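Local atomic coordinates of TetR-like transcriptional regulator (Rhodococcus, PDB entry 3F1B), a protein that probably binds cis-regulatory DNA and controls transcription, as expected of a dimeric regulator of the TetR family. Residues E89-A94 with L189-L194; G97-V102 with D180-L185; L140-T145 with Q152-I157; V111-A116 with A164-A169. All coordinates share one frame; numbering follows the deposited sequence.

Contact 1. Residues E89-A94 with L189-L194; sequences EQLRRA and LAWRGL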
loop_
_atom_site.group_PDB
_atom_site.type_symbol
_atom_site.label_atom_id
_atom_site.label_comp_id
_atom_site.label_asym_id
_atom_site.label_seq_id
_atom_site.Cartn_x
_atom_site.Cartn_y
_atom_site.Cartn_z
ATOM N N GLU A 89 25.076 6.580 -4.603
ATOM C CA GLU A 89 24.640 7.693 -5.417
ATOM C C GLU A 89 23.476 7.237 -6.289
ATOM O O GLU A 89 22.587 8.026 -6.606
ATOM C CB GLU A 89 25.795 8.242 -6.236
ATOM C CG GLU A 89 25.407 9.369 -7.164
ATOM C CD GLU A 89 24.880 10.602 -6.446
ATOM O OE1 GLU A 89 24.185 11.396 -7.122
ATOM O OE2 GLU A 89 25.158 10.802 -5.235
ATOM N N GLN A 90 23.463 5.955 -6.631
ATOM C CA GLN A 90 22.306 5.390 -7.329
ATOM C C GLN A 90 21.060 5.427 -6.474
ATOM O O GLN A 90 20.036 5.939 -6.899
ATOM C CB GLN A 90 22.589 3.983 -7.741
ATOM C CG GLN A 90 23.644 3.905 -8.778
ATOM C CD GLN A 90 23.901 2.487 -9.197
ATOM O OE1 GLN A 90 24.088 2.202 -10.394
ATOM N NE2 GLN A 90 23.913 1.574 -8.220
ATOM N N LEU A 91 21.187 4.935 -5.249
ATOM C CA LEU A 91 20.142 5.023 -4.210
ATOM C C LEU A 91 19.698 6.464 -3.944
ATOM O O LEU A 91 18.511 6.789 -4.063
ATOM C CB LEU A 91 20.635 4.374 -2.906
ATOM C CG LEU A 91 19.613 3.832 -1.876
ATOM C CD1 LEU A 91 19.741 4.473 -0.477
ATOM C CD2 LEU A 91 18.191 3.867 -2.342
ATOM N N ARG A 92 20.641 7.339 -3.609
ATOM C CA ARG A 92 20.287 8.748 -3.481
ATOM C C ARG A 92 19.569 9.325 -4.742
ATOM O O ARG A 92 18.546 10.040 -4.612
ATOM C CB ARG A 92 21.495 9.571 -3.064
ATOM C CG ARG A 92 21.275 11.083 -3.043
ATOM C CD ARG A 92 22.605 11.705 -2.559
ATOM N NE ARG A 92 23.327 12.729 -3.366
ATOM C CZ ARG A 92 23.182 13.030 -4.667
ATOM N NH1 ARG A 92 23.935 13.981 -5.212
ATOM N NH2 ARG A 92 22.305 12.401 -5.437
ATOM N N ARG A 93 20.037 8.985 -5.950
ATOM C CA ARG A 93 19.404 9.586 -7.139
ATOM C C ARG A 93 18.026 9.028 -7.417
ATOM O O ARG A 93 17.153 9.744 -7.941
ATOM C CB ARG A 93 20.266 9.443 -8.366
ATOM C CG ARG A 93 21.520 10.229 -8.273
ATOM C CD ARG A 93 22.171 10.226 -9.626
ATOM N NE ARG A 93 23.330 11.105 -9.613
ATOM C CZ ARG A 93 24.108 11.346 -10.649
ATOM N NH1 ARG A 93 23.857 10.764 -11.801
ATOM N NH2 ARG A 93 25.138 12.169 -10.500
ATOM N N ALA A 94 17.821 7.763 -7.034
ATOM C CA ALA A 94 16.555 7.104 -7.207
ATOM C C ALA A 94 15.556 7.647 -6.206
ATOM O O ALA A 94 14.398 7.881 -6.543
ATOM C CB ALA A 94 16.702 5.586 -7.046
ATOM N N LEU A 189 17.890 5.369 6.942
ATOM C CA LEU A 189 17.206 4.122 7.211
ATOM C C LEU A 189 17.898 2.980 6.456
ATOM O O LEU A 189 18.040 1.884 6.973
ATOM C CB LEU A 189 15.772 4.266 6.755
ATOM C CG LEU A 189 14.767 3.133 6.827
ATOM C CD1 LEU A 189 13.406 3.766 6.670
ATOM C CD2 LEU A 189 14.983 2.035 5.773
ATOM N N ALA A 190 18.350 3.258 5.236
ATOM C CA ALA A 190 18.913 2.250 4.355
ATOM C C ALA A 190 20.334 1.889 4.773
ATOM O O ALA A 190 20.688 0.710 4.799
ATOM C CB ALA A 190 18.905 2.733 2.933
ATOM N N TRP A 191 21.156 2.896 5.076
ATOM C CA TRP A 191 22.567 2.631 5.458
ATOM C C TRP A 191 22.769 2.366 6.971
ATOM O O TRP A 191 23.794 1.801 7.372
ATOM C CB TRP A 191 23.527 3.707 4.918
ATOM C CG TRP A 191 23.413 3.926 3.419
ATOM C CD1 TRP A 191 23.022 5.081 2.785
ATOM C CD2 TRP A 191 23.676 2.965 2.368
ATOM N NE1 TRP A 191 23.030 4.900 1.419
ATOM C CE2 TRP A 191 23.422 3.613 1.134
ATOM C CE3 TRP A 191 24.102 1.628 2.351
ATOM C CZ2 TRP A 191 23.583 2.962 -0.111
ATOM C CZ3 TRP A 191 24.263 0.984 1.107
ATOM C CH2 TRP A 191 24.004 1.655 -0.103
ATOM N N ARG A 192 21.772 2.734 7.779
ATOM C CA ARG A 192 21.790 2.528 9.235
ATOM C C ARG A 192 20.817 1.459 9.824
ATOM O O ARG A 192 21.102 0.904 10.867
ATOM C CB ARG A 192 21.706 3.875 9.982
ATOM C CG ARG A 192 22.894 4.836 9.747
ATOM C CD ARG A 192 24.301 4.173 9.964
ATOM N NE ARG A 192 24.744 4.091 11.372
ATOM C CZ ARG A 192 25.529 4.983 11.985
ATOM N NH1 ARG A 192 25.967 6.045 11.328
ATOM N NH2 ARG A 192 25.880 4.819 13.259
ATOM N N GLY A 193 19.693 1.155 9.163
ATOM C CA GLY A 193 19.007 -0.144 9.360
ATOM C C GLY A 193 19.914 -1.283 8.863
ATOM O O GLY A 193 19.840 -2.431 9.326
ATOM N N LEU A 194 20.786 -0.944 7.918
ATOM C CA LEU A 194 21.810 -1.839 7.400
ATOM C C LEU A 194 22.878 -2.124 8.457
ATOM O O LEU A 194 22.971 -3.237 8.973
ATOM C CB LEU A 194 22.445 -1.207 6.158
ATOM C CG LEU A 194 23.376 -1.985 5.226
ATOM C CD1 LEU A 194 23.032 -1.678 3.771
ATOM C CD2 LEU A 194 24.862 -1.666 5.512
#

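Contact 2. Residues G97-V102 with D180-L185; sequences GFLGFV and DAAADL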
loop_
_atom_site.group_PDB
_atom_site.type_symbol
_atom_site.label_atom_id
_atom_site.label_comp_id
_atom_site.label_asym_id
_atom_site.label_seq_id
_atom_site.Cartn_x
_atom_site.Cartn_y
_atom_site.Cartn_z
ATOM N N GLY A 97 14.727 11.195 -7.395
ATOM C CA GLY A 97 13.861 11.169 -8.576
ATOM C C GLY A 97 12.425 10.711 -8.272
ATOM O O GLY A 97 11.454 11.416 -8.594
ATOM N N PHE A 98 12.302 9.549 -7.619
ATOM C CA PHE A 98 11.031 9.049 -7.078
ATOM C C PHE A 98 10.289 10.099 -6.280
ATOM O O PHE A 98 9.089 10.340 -6.522
ATOM C CB PHE A 98 11.309 7.828 -6.186
ATOM C CG PHE A 98 10.178 7.414 -5.319
ATOM C CD1 PHE A 98 8.891 7.294 -5.823
ATOM C CD2 PHE A 98 10.416 7.040 -4.016
ATOM C CE1 PHE A 98 7.873 6.883 -5.030
ATOM C CE2 PHE A 98 9.405 6.614 -3.213
ATOM C CZ PHE A 98 8.138 6.524 -3.705
ATOM N N LEU A 99 10.963 10.673 -5.289
ATOM C CA LEU A 99 10.291 11.609 -4.421
ATOM C C LEU A 99 9.935 12.954 -5.090
ATOM O O LEU A 99 8.880 13.541 -4.775
ATOM C CB LEU A 99 11.073 11.826 -3.147
ATOM C CG LEU A 99 11.033 10.659 -2.169
ATOM C CD1 LEU A 99 12.044 11.017 -1.092
ATOM C CD2 LEU A 99 9.597 10.384 -1.580
ATOM N N GLY A 100 10.791 13.425 -6.003
ATOM C CA GLY A 100 10.515 14.650 -6.799
ATOM C C GLY A 100 9.330 14.436 -7.738
ATOM O O GLY A 100 8.478 15.332 -7.916
ATOM N N PHE A 101 9.229 13.235 -8.304
ATOM C CA PHE A 101 8.092 12.896 -9.165
ATOM C C PHE A 101 6.722 12.880 -8.413
ATOM O O PHE A 101 5.684 13.333 -8.915
ATOM C CB PHE A 101 8.331 11.544 -9.799
ATOM C CG PHE A 101 7.090 10.936 -10.412
ATOM C CD1 PHE A 101 6.730 11.239 -11.725
ATOM C CD2 PHE A 101 6.280 10.065 -9.681
ATOM C CE1 PHE A 101 5.590 10.674 -12.284
ATOM C CE2 PHE A 101 5.120 9.507 -10.269
ATOM C CZ PHE A 101 4.799 9.826 -11.561
ATOM N N VAL A 102 6.728 12.339 -7.215
ATOM C CA VAL A 102 5.529 12.220 -6.425
ATOM C C VAL A 102 5.081 13.652 -6.060
ATOM O O VAL A 102 3.907 13.996 -6.116
ATOM C CB VAL A 102 5.876 11.382 -5.193
ATOM C CG1 VAL A 102 4.993 11.738 -4.025
ATOM C CG2 VAL A 102 5.841 9.887 -5.548
ATOM N N ASP A 180 13.734 16.607 0.203
ATOM C CA ASP A 180 15.019 16.511 0.886
ATOM C C ASP A 180 14.957 15.876 2.261
ATOM O O ASP A 180 15.766 14.997 2.563
ATOM C CB ASP A 180 15.628 17.923 1.036
ATOM C CG ASP A 180 15.686 18.663 -0.277
ATOM O OD1 ASP A 180 15.983 17.994 -1.298
ATOM O OD2 ASP A 180 15.429 19.900 -0.310
ATOM N N ALA A 181 14.035 16.358 3.094
ATOM C CA ALA A 181 13.765 15.779 4.401
ATOM C C ALA A 181 13.435 14.281 4.216
ATOM O O ALA A 181 14.006 13.398 4.874
ATOM C CB ALA A 181 12.601 16.515 5.043
ATOM N N ALA A 182 12.569 14.000 3.248
ATOM C CA ALA A 182 12.138 12.637 2.993
ATOM C C ALA A 182 13.309 11.812 2.479
ATOM O O ALA A 182 13.554 10.749 2.996
ATOM C CB ALA A 182 11.018 12.637 2.008
ATOM N N ALA A 183 14.069 12.315 1.496
ATOM C CA ALA A 183 15.168 11.523 0.915
ATOM C C ALA A 183 16.231 11.292 1.948
ATOM O O ALA A 183 16.875 10.264 1.955
ATOM C CB ALA A 183 15.774 12.208 -0.290
ATOM N N ASP A 184 16.400 12.261 2.831
ATOM C CA ASP A 184 17.360 12.155 3.929
ATOM C C ASP A 184 17.074 10.988 4.866
ATOM O O ASP A 184 17.969 10.198 5.177
ATOM C CB ASP A 184 17.370 13.462 4.722
ATOM C CG ASP A 184 18.357 14.467 4.157
ATOM O OD1 ASP A 184 19.133 14.087 3.250
ATOM O OD2 ASP A 184 18.386 15.645 4.624
ATOM N N LEU A 185 15.809 10.904 5.300
ATOM C CA LEU A 185 15.378 9.865 6.203
ATOM C C LEU A 185 15.526 8.486 5.574
ATOM O O LEU A 185 15.957 7.528 6.228
ATOM C CB LEU A 185 13.913 10.076 6.572
ATOM C CG LEU A 185 13.366 8.890 7.380
ATOM C CD1 LEU A 185 14.243 8.674 8.619
ATOM C CD2 LEU A 185 11.917 9.100 7.764
#

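Contact 3. Residues L140-T145 with Q152-I157; sequences LLESST and QDFELI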
loop_
_atom_site.group_PDB
_atom_site.type_symbol
_atom_site.label_atom_id
_atom_site.label_comp_id
_atom_site.label_asym_id
_atom_site.label_seq_id
_atom_site.Cartn_x
_atom_site.Cartn_y
_atom_site.Cartn_z
ATOM N N LEU A 140 21.482 -3.185 -5.039
ATOM C CA LEU A 140 22.373 -2.064 -4.768
ATOM C C LEU A 140 22.792 -1.986 -3.303
ATOM O O LEU A 140 23.920 -1.571 -2.999
ATOM C CB LEU A 140 21.848 -0.756 -5.312
ATOM C CG LEU A 140 20.846 0.029 -4.518
ATOM C CD1 LEU A 140 21.549 0.768 -3.328
ATOM C CD2 LEU A 140 20.235 0.999 -5.509
ATOM N N LEU A 141 21.909 -2.404 -2.400
ATOM C CA LEU A 141 22.291 -2.498 -0.999
ATOM C C LEU A 141 23.414 -3.536 -0.895
ATOM O O LEU A 141 24.350 -3.344 -0.147
ATOM C CB LEU A 141 21.099 -2.825 -0.070
ATOM C CG LEU A 141 20.063 -1.720 0.115
ATOM C CD1 LEU A 141 18.939 -2.222 0.974
ATOM C CD2 LEU A 141 20.634 -0.412 0.694
ATOM N N GLU A 142 23.341 -4.613 -1.673
ATOM C CA GLU A 142 24.432 -5.589 -1.696
ATOM C C GLU A 142 25.692 -4.998 -2.341
ATOM O O GLU A 142 26.782 -5.031 -1.751
ATOM C CB GLU A 142 24.015 -6.874 -2.396
ATOM C CG GLU A 142 24.905 -8.068 -2.027
ATOM C CD GLU A 142 24.115 -9.365 -1.791
ATOM O OE1 GLU A 142 22.898 -9.406 -2.123
ATOM O OE2 GLU A 142 24.714 -10.340 -1.265
ATOM N N SER A 143 25.507 -4.439 -3.539
ATOM C CA SER A 143 26.496 -3.623 -4.257
ATOM C C SER A 143 27.178 -2.575 -3.368
ATOM O O SER A 143 28.239 -2.060 -3.708
ATOM C CB SER A 143 25.827 -2.945 -5.461
ATOM O OG SER A 143 26.740 -2.678 -6.519
ATOM N N SER A 144 26.584 -2.244 -2.230
ATOM C CA SER A 144 27.304 -1.430 -1.284
ATOM C C SER A 144 28.279 -2.299 -0.488
ATOM O O SER A 144 29.213 -2.834 -1.071
ATOM C CB SER A 144 26.372 -0.668 -0.377
ATOM O OG SER A 144 27.145 -0.003 0.604
ATOM N N THR A 145 28.052 -2.461 0.822
ATOM C CA THR A 145 29.050 -3.065 1.739
ATOM C C THR A 145 29.760 -4.352 1.242
ATOM O O THR A 145 29.114 -5.327 0.851
ATOM C CB THR A 145 28.471 -3.269 3.196
ATOM O OG1 THR A 145 27.609 -2.174 3.540
ATOM C CG2 THR A 145 29.596 -3.375 4.256
ATOM N N GLN A 152 19.085 -13.829 3.803
ATOM C CA GLN A 152 18.985 -12.558 3.070
ATOM C C GLN A 152 18.441 -11.354 3.894
ATOM O O GLN A 152 17.295 -10.885 3.715
ATOM C CB GLN A 152 18.246 -12.746 1.727
ATOM C CG GLN A 152 18.347 -11.570 0.751
ATOM C CD GLN A 152 19.768 -11.203 0.322
ATOM O OE1 GLN A 152 20.756 -11.685 0.886
ATOM N NE2 GLN A 152 19.870 -10.335 -0.689
ATOM N N ASP A 153 19.299 -10.875 4.792
ATOM C CA ASP A 153 19.141 -9.562 5.389
ATOM C C ASP A 153 18.984 -8.464 4.287
ATOM O O ASP A 153 18.383 -7.412 4.545
ATOM C CB ASP A 153 20.320 -9.256 6.343
ATOM C CG ASP A 153 20.876 -10.524 7.058
ATOM O OD1 ASP A 153 21.076 -11.568 6.388
ATOM O OD2 ASP A 153 21.155 -10.484 8.293
ATOM N N PHE A 154 19.476 -8.706 3.062
ATOM C CA PHE A 154 19.407 -7.658 2.007
ATOM C C PHE A 154 18.065 -7.435 1.308
ATOM O O PHE A 154 17.621 -6.274 1.172
ATOM C CB PHE A 154 20.564 -7.743 1.006
ATOM C CG PHE A 154 21.890 -7.437 1.622
ATOM C CD1 PHE A 154 22.851 -8.430 1.765
ATOM C CD2 PHE A 154 22.164 -6.167 2.109
ATOM C CE1 PHE A 154 24.079 -8.151 2.358
ATOM C CE2 PHE A 154 23.383 -5.881 2.710
ATOM C CZ PHE A 154 24.338 -6.870 2.836
ATOM N N GLU A 155 17.433 -8.520 0.852
ATOM C CA GLU A 155 16.074 -8.433 0.327
ATOM C C GLU A 155 15.218 -7.814 1.419
ATOM O O GLU A 155 14.329 -7.015 1.149
ATOM C CB GLU A 155 15.526 -9.808 -0.099
ATOM C CG GLU A 155 14.241 -9.763 -1.000
ATOM C CD GLU A 155 14.484 -9.899 -2.538
ATOM O OE1 GLU A 155 15.369 -10.674 -2.988
ATOM O OE2 GLU A 155 13.745 -9.248 -3.318
ATOM N N LEU A 156 15.562 -8.127 2.662
ATOM C CA LEU A 156 14.779 -7.719 3.826
ATOM C C LEU A 156 14.878 -6.213 4.158
ATOM O O LEU A 156 13.858 -5.539 4.410
ATOM C CB LEU A 156 15.196 -8.592 5.010
ATOM C CG LEU A 156 14.602 -8.423 6.402
ATOM C CD1 LEU A 156 13.076 -8.151 6.430
ATOM C CD2 LEU A 156 14.950 -9.653 7.224
ATOM N N ILE A 157 16.102 -5.695 4.155
ATOM C CA ILE A 157 16.309 -4.269 4.196
ATOM C C ILE A 157 15.626 -3.657 2.956
ATOM O O ILE A 157 14.897 -2.654 3.072
ATOM C CB ILE A 157 17.819 -3.906 4.231
ATOM C CG1 ILE A 157 18.520 -4.690 5.309
ATOM C CG2 ILE A 157 18.032 -2.373 4.368
ATOM C CD1 ILE A 157 18.019 -4.414 6.720
#

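Contact 4. Residues V111-A116 with A164-A169; sequences VLYRQA and AGEAVA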
loop_
_atom_site.group_PDB
_atom_site.type_symbol
_atom_site.label_atom_id
_atom_site.label_comp_id
_atom_site.label_asym_id
_atom_site.label_seq_id
_atom_site.Cartn_x
_atom_site.Cartn_y
_atom_site.Cartn_z
ATOM N N VAL A 111 -2.858 7.079 -8.293
ATOM C CA VAL A 111 -3.349 6.005 -9.167
ATOM C C VAL A 111 -2.378 4.798 -9.053
ATOM O O VAL A 111 -2.798 3.633 -8.860
ATOM C CB VAL A 111 -3.578 6.532 -10.607
ATOM C CG1 VAL A 111 -3.792 5.408 -11.587
ATOM C CG2 VAL A 111 -4.790 7.487 -10.643
ATOM N N LEU A 112 -1.084 5.097 -9.059
ATOM C CA LEU A 112 -0.066 4.071 -9.095
ATOM C C LEU A 112 -0.018 3.292 -7.794
ATOM O O LEU A 112 -0.057 2.068 -7.794
ATOM C CB LEU A 112 1.295 4.695 -9.350
ATOM C CG LEU A 112 1.891 4.605 -10.742
ATOM C CD1 LEU A 112 0.951 4.228 -11.884
ATOM C CD2 LEU A 112 2.632 5.874 -11.039
ATOM N N TYR A 113 0.077 4.022 -6.695
ATOM C CA TYR A 113 0.177 3.434 -5.398
ATOM C C TYR A 113 -1.093 2.657 -5.059
ATOM O O TYR A 113 -0.991 1.566 -4.500
ATOM C CB TYR A 113 0.511 4.505 -4.388
ATOM C CG TYR A 113 0.851 4.008 -3.009
ATOM C CD1 TYR A 113 1.729 2.929 -2.794
ATOM C CD2 TYR A 113 0.282 4.636 -1.905
ATOM C CE1 TYR A 113 2.026 2.485 -1.475
ATOM C CE2 TYR A 113 0.583 4.231 -0.600
ATOM C CZ TYR A 113 1.443 3.156 -0.378
ATOM O OH TYR A 113 1.643 2.812 0.953
ATOM N N ARG A 114 -2.263 3.155 -5.467
ATOM C CA ARG A 114 -3.501 2.314 -5.480
ATOM C C ARG A 114 -3.397 0.980 -6.311
ATOM O O ARG A 114 -3.358 -0.104 -5.722
ATOM C CB ARG A 114 -4.774 3.142 -5.792
ATOM C CG ARG A 114 -5.339 3.020 -7.200
ATOM C CD ARG A 114 -6.246 4.221 -7.569
ATOM N NE ARG A 114 -7.185 4.535 -6.486
ATOM C CZ ARG A 114 -7.353 5.731 -5.923
ATOM N NH1 ARG A 114 -6.671 6.791 -6.352
ATOM N NH2 ARG A 114 -8.221 5.870 -4.931
ATOM N N GLN A 115 -3.372 1.049 -7.650
ATOM C CA GLN A 115 -3.049 -0.137 -8.464
ATOM C C GLN A 115 -2.101 -1.147 -7.767
ATOM O O GLN A 115 -2.427 -2.338 -7.717
ATOM C CB GLN A 115 -2.476 0.283 -9.780
ATOM N N ALA A 116 -0.951 -0.671 -7.235
ATOM C CA ALA A 116 0.070 -1.503 -6.509
ATOM C C ALA A 116 -0.481 -2.424 -5.412
ATOM O O ALA A 116 -1.566 -2.187 -4.862
ATOM C CB ALA A 116 1.199 -0.637 -5.921
ATOM N N ALA A 164 8.917 1.784 3.361
ATOM C CA ALA A 164 9.097 3.096 3.992
ATOM C C ALA A 164 8.979 4.248 2.963
ATOM O O ALA A 164 8.323 5.221 3.220
ATOM C CB ALA A 164 10.447 3.148 4.752
ATOM N N GLY A 165 9.583 4.067 1.797
ATOM C CA GLY A 165 9.539 5.001 0.695
ATOM C C GLY A 165 8.139 5.219 0.182
ATOM O O GLY A 165 7.771 6.365 -0.189
ATOM N N GLU A 166 7.348 4.141 0.179
ATOM C CA GLU A 166 5.968 4.235 -0.298
ATOM C C GLU A 166 5.189 5.074 0.643
ATOM O O GLU A 166 4.513 5.982 0.192
ATOM C CB GLU A 166 5.327 2.872 -0.357
ATOM C CG GLU A 166 5.806 2.082 -1.539
ATOM C CD GLU A 166 5.287 0.668 -1.517
ATOM O OE1 GLU A 166 5.420 -0.033 -0.495
ATOM O OE2 GLU A 166 4.773 0.221 -2.519
ATOM N N ALA A 167 5.303 4.824 1.950
ATOM C CA ALA A 167 4.477 5.572 2.883
ATOM C C ALA A 167 4.933 7.021 2.966
ATOM O O ALA A 167 4.134 7.912 3.197
ATOM C CB ALA A 167 4.502 4.933 4.272
ATOM N N VAL A 168 6.224 7.255 2.775
ATOM C CA VAL A 168 6.794 8.603 2.891
ATOM C C VAL A 168 6.410 9.428 1.632
ATOM O O VAL A 168 5.970 10.569 1.748
ATOM C CB VAL A 168 8.341 8.546 3.148
ATOM C CG1 VAL A 168 9.013 9.880 2.834
ATOM C CG2 VAL A 168 8.626 8.178 4.628
ATOM N N ALA A 169 6.554 8.803 0.466
ATOM C CA ALA A 169 6.054 9.311 -0.773
ATOM C C ALA A 169 4.643 9.842 -0.569
ATOM O O ALA A 169 4.381 10.976 -0.947
ATOM C CB ALA A 169 6.082 8.232 -1.836
#

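Contact 1. Residues E89-A94 with L189-L194
Leu91 and Trp191 lie alongside one another with their side chains running in opposing senses, and the leucine meets the indole with a single methyl. Leu91 CD1 lies 3.8 Å from Trp191 NE1 and 4.1 Å from both Trp191 CE2 and Trp191 CZ2, placed obliquely by the NE1-CE2-CZ2 side of the ring system. The same methyl reaches Ala190 CB at 3.9 Å, which fits it into the corner between two successive residues of helix 179-196. Trp191 is swung toward the leucine by its first torsion (chi1 -54°), with CG anti to the carbonyl carbon. In the all-helical C-terminal domain of the TetR fold, this contact joins helix 87-104 to helix 179-196. Leu161 of helix 153-173 packs on both Leu91 and Ala190, while Arg88 makes a cation-pi contact with the indole. Beside this apolar patch, Glu89 OE1 holds two arginines of its own helix, Arg93 NE at 2.6 Å and Arg92 NH2 at 2.7 Å. The Arg93 bond uses the anti lone pair of the carboxylate oxygen, and Glu89 OE2 stands 3.0 Å above the guanidinium plane of Arg92.

Contact 2. Residues G97-V102 with D180-L185
The backbone bond from Asp184 N to Asp180 O, 2.8 Å long, braces the helical turn on which Ala182 and Ala183 receive Leu99. This turn belongs to helix 179-196 of the TetR-type C-terminal domain, and Leu99 comes from helix 87-104, so the contact is plain helix-to-helix packing in an all-helical core. No hydrogen bond crosses it. On helix 87-104, the bond from Phe101 N to Gly97 O, 2.9 Å, spans the turn that carries the leucine. Leu99 places CG anti to its carbonyl carbon (chi1 -73°), and the nearly straight second torsion (chi2 172°) sends CD1 outward as the reaching methyl. That methyl sits 3.6 Å from Ala182 CB and 4.0 Å from Ala183 CB, straddling two methyls that are neighbours in sequence. Because neither alanine extends past CB, the leucine can come down almost to the backbone of the other helix, and the Leu99 and Ala183 CA atoms are 7.2 Å apart. Val168 and Val172 of helix 153-173 pack against Ala182, and Leu186, one residue past the segment, touches Leu99. The tightest approach is made to the main chain itself, with Leu99 CD1 3.5 Å from Ala183 N.

Contact 3. Residues L140-T145 with Q152-I157
Apolar packing between Leu141, Phe154 and Ile157 ties the end of helix 126-143 to the start of helix 153-173, forming a helical hairpin in the C-terminal domain of the TetR fold. Leu141 CD1 presses on Ile157 CG2 at 3.5 Å, a snug methyl-to-methyl contact in which the two side chains cross at about a right angle. About one turn nearer the start of helix 153-173, Phe154 packs on the same leucine: its CD2 lies 4.1 Å from Leu141 CB, and its CE2 lies 3.9 Å from Leu141 O, which comes up obliquely to the ring. With CG anti to its carbonyl carbon (chi1 -66°), the phenyl group is directed toward helix 126-143, and Glu142 CA stands over one of its faces. Cutting Phe154 back to an alanine is likely to open a gap beside Leu141 and to take from the Glu142 chain the ring it packs on. Trp191 of helix 179-196 packs on Leu141 as well, and Leu185 of the second subunit touches Ile157, which places the hairpin near the dimer interface. The polar part involves Glu142 and Gln152, both exposed to solvent. The Glu142 carboxylate is inclined 34° to the phenyl plane, and its CD is 3.9 Å from Phe154 CD1. From Gln152 NE2 a weak but nearly straight hydrogen bond (173° at the hydrogen) runs 3.5 Å to Glu142 OE1.

Contact 4. Residues V111-A116 with A164-A169
Within 111-116 and 164-169, helix 106-115 and helix 153-173 come nearest at Tyr113 and Glu166, whose CA atoms are 7.8 Å apart. This is helix-to-helix packing in the core of the all-helical TetR-type C-terminal domain. Tyr113 carries CG anti to its backbone nitrogen (chi1 -171°), an arrangement that extends the phenol across to helix 153-173. One ortho carbon of the phenol does most of the touching: Tyr113 CE1 lies 3.5 Å from Glu166 CB and 3.8 Å from Glu166 CG, so the aliphatic root of the glutamate runs along that side of the ring. The chain of Glu166 stays extended beyond CG and carries OE2 along to the ring edge, where it lies in plane, 3.7 Å from Tyr113 CE1. Ring and carboxylate planes stand 62° apart. On the side of the ring plane where Glu166 CB lies stands Glu166 O, 4.2 Å above that plane and offset toward the rim. The carboxylate is buried, but Arg130 forms a salt bridge with OE2, and both oxygens have hydrogen-bond partners elsewhere, so the charge is probably well compensated. A leucine replacing Tyr113 would probably leave Glu166 CB and OE2 without the ring they meet and take away the aromatic partner of Trp109. Trp109 stacks on the tyrosine ring from within helix 106-115, and Met117 of the second subunit packs against it. Around them, Ala169 meets Phe98, Leu99 and Val102 of helix 87-104, Val168 meets Ala182 and Leu186 of helix 179-196, and Val111 leans on Phe62 and Ile66 of helix 58-77.

After the predicted DNA-binding helix-turn-helix, the chain reaches helix 87-104, whose residues 89-94 and 97-102 begin contacts 1 and 2. Residues 111-116 follow with contact 4, and 140-145 with contact 3. The loops then shut in reverse order: contact 3 closes first at 152-157, a short hairpin, then contact 4 at 164-169, contact 2 at 180-185 and contact 1 at 189-194. All four are concentric and none cross. Contacts 1 and 2 tie helix 87-104 to helix 179-196, while contact 3 fixes the start of helix 153-173 to helix 126-143 and contact 4 its middle to helix 106-115. Helices 153-173 and 179-196 pack on the second subunit, as the last two helices usually do in TetR-family dimers.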